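Local structure of PUA domain-containing protein (Thermoplasma acidophilum DSM 1728, 1Q7H) at residues N71-D76 / P92-M97. The protein is of unknown function but carries a PUA domain, a fold that commonly binds RNA, and may act in RNA binding or translation initiation. Sequence-based numbering, arbitrary orientation.
Sequences NIVTVD and PGIVSM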
loop_
_atom_site.group_PDB
_atom_site.type_symbol
_atom_site.label_atom_id
_atom_site.label_comp_id
_atom_site.label_asym_id
_atom_site.label_seq_id
_atom_site.Cartn_x
_atom_site.Cartn_y
_atom_site.Cartn_z
ATOM N N ASN A 71 -0.533 -8.631 6.063
ATOM C CA ASN A 71 0.330 -8.485 4.901
ATOM C C ASN A 71 1.396 -7.429 5.059
ATOM O O ASN A 71 1.778 -6.783 4.093
ATOM C CB ASN A 71 -0.514 -8.198 3.661
ATOM C CG ASN A 71 -1.429 -9.359 3.306
ATOM O OD1 ASN A 71 -1.594 -10.288 4.095
ATOM N ND2 ASN A 71 -2.030 -9.307 2.125
ATOM N N ILE A 72 1.886 -7.271 6.279
ATOM C CA ILE A 72 2.918 -6.290 6.556
ATOM C C ILE A 72 4.315 -6.886 6.387
ATOM O O ILE A 72 4.565 -8.032 6.753
ATOM C CB ILE A 72 2.780 -5.744 7.984
ATOM C CG1 ILE A 72 1.477 -4.964 8.124
ATOM C CG2 ILE A 72 3.941 -4.837 8.313
ATOM C CD1 ILE A 72 1.117 -4.683 9.576
ATOM N N VAL A 73 5.216 -6.091 5.825
ATOM C CA VAL A 73 6.594 -6.503 5.604
ATOM C C VAL A 73 7.493 -5.396 6.117
ATOM O O VAL A 73 7.354 -4.240 5.720
ATOM C CB VAL A 73 6.881 -6.710 4.103
ATOM C CG1 VAL A 73 8.316 -7.135 3.900
ATOM C CG2 VAL A 73 5.928 -7.752 3.537
ATOM N N THR A 74 8.404 -5.746 7.016
ATOM C CA THR A 74 9.321 -4.775 7.589
ATOM C C THR A 74 10.704 -4.916 6.972
ATOM O O THR A 74 11.261 -6.013 6.924
ATOM C CB THR A 74 9.414 -4.960 9.103
ATOM O OG1 THR A 74 8.102 -4.859 9.651
ATOM C CG2 THR A 74 10.319 -3.887 9.737
ATOM N N VAL A 75 11.253 -3.800 6.502
ATOM C CA VAL A 75 12.567 -3.804 5.875
ATOM C C VAL A 75 13.593 -3.057 6.722
ATOM O O VAL A 75 13.226 -2.264 7.593
ATOM C CB VAL A 75 12.490 -3.197 4.459
ATOM C CG1 VAL A 75 11.442 -3.963 3.632
ATOM C CG2 VAL A 75 12.135 -1.722 4.532
ATOM N N ASP A 76 14.878 -3.312 6.476
ATOM C CA ASP A 76 15.908 -2.663 7.267
ATOM C C ASP A 76 16.278 -1.284 6.750
ATOM O O ASP A 76 15.785 -0.836 5.728
ATOM C CB ASP A 76 17.167 -3.555 7.398
ATOM C CG ASP A 76 17.852 -3.845 6.059
ATOM O OD1 ASP A 76 17.780 -3.018 5.135
ATOM O OD2 ASP A 76 18.490 -4.912 5.940
ATOM N N PRO A 92 17.025 -10.150 1.224
ATOM C CA PRO A 92 18.063 -9.804 2.202
ATOM C C PRO A 92 17.734 -8.574 3.039
ATOM O O PRO A 92 18.256 -8.403 4.144
ATOM C CB PRO A 92 19.295 -9.565 1.333
ATOM C CG PRO A 92 19.046 -10.411 0.143
ATOM C CD PRO A 92 17.589 -10.176 -0.136
ATOM N N GLY A 93 16.881 -7.704 2.517
ATOM C CA GLY A 93 16.539 -6.502 3.259
ATOM C C GLY A 93 15.286 -6.624 4.102
ATOM O O GLY A 93 14.840 -5.647 4.708
ATOM N N ILE A 94 14.705 -7.818 4.152
ATOM C CA ILE A 94 13.497 -8.021 4.940
ATOM C C ILE A 94 13.811 -8.481 6.361
ATOM O O ILE A 94 14.511 -9.468 6.571
ATOM C CB ILE A 94 12.554 -9.035 4.254
ATOM C CG1 ILE A 94 11.964 -8.401 2.988
ATOM C CG2 ILE A 94 11.443 -9.463 5.216
ATOM C CD1 ILE A 94 11.049 -9.318 2.202
ATOM N N VAL A 95 13.290 -7.743 7.334
ATOM C CA VAL A 95 13.494 -8.054 8.741
ATOM C C VAL A 95 12.428 -9.036 9.246
ATOM O O VAL A 95 12.733 -9.994 9.956
ATOM C CB VAL A 95 13.442 -6.762 9.580
ATOM C CG1 VAL A 95 13.659 -7.076 11.046
ATOM C CG2 VAL A 95 14.490 -5.792 9.086
ATOM N N SER A 96 11.176 -8.800 8.871
ATOM C CA SER A 96 10.088 -9.674 9.289
ATOM C C SER A 96 8.894 -9.450 8.387
ATOM O O SER A 96 8.833 -8.463 7.670
ATOM C CB SER A 96 9.695 -9.377 10.741
ATOM O OG SER A 96 9.218 -8.045 10.857
HETATM N N MSE A 97 7.940 -10.367 8.417
HETATM C CA MSE A 97 6.762 -10.219 7.590
HETATM C C MSE A 97 5.671 -11.163 8.062
HETATM O O MSE A 97 5.934 -12.111 8.807
HETATM C CB MSE A 97 7.113 -10.494 6.120
HETATM C CG MSE A 97 7.429 -11.954 5.810
HETATM SE SE MSE A 97 8.326 -12.283 4.094
HETATM C CE MSE A 97 6.916 -11.829 2.843
HETATM O O HOH W 1 6.575 -7.421 9.803
HETATM O O HOH W 2 17.759 -7.680 7.157
#
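One face of the Asp-76 carboxylate lies over Gly-93, with Asp-76 CG 3.8 Å from Gly-93 O, almost straight along the normal of the group, and OD2 3.7 Å from Gly-93 CA. Of its two oxygens, Asp-76 OD1 accepts a hydrogen bond from Ala-79 N, whereas a water donates to both Asp-76 OD2 and Pro-92 O, 3.1 Å from each. Opposing carbonyls and N-H groups pair strands 72-75 and 94-97 antiparallel at one border of the mixed sheet of the PUA domain. A classic beta bulge interrupts the pairing: Val-95 and Ser-96 both face Thr-74. Thr-74 O therefore accepts from Val-95 N at 2.7 Å and, weakly, from Ser-96 N at 3.4 Å. Thr-74 N returns a nearly straight bond (170°) to Ser-96 O, and Asp-76 N extends the pairing to Gly-93 O. On one face Val-73, Val-75, Ile-94 and Met-97 point into the domain, where Leu-89 and helix 126-132 cover parts of the layer. Val-73, with CG1 anti to its nitrogen (chi1 180°), sets that methyl 3.9 Å from Ile-94 CD1 and leaves CG2 beside Met-97 CB. The other face carries Thr-74 and Ser-96, whose hydroxyls are bridged by a second water. The extra residue of the bulge, Val-95, turns its side chain toward strand 72-75, and its CG2 rests 3.6 Å from Asp-76 N.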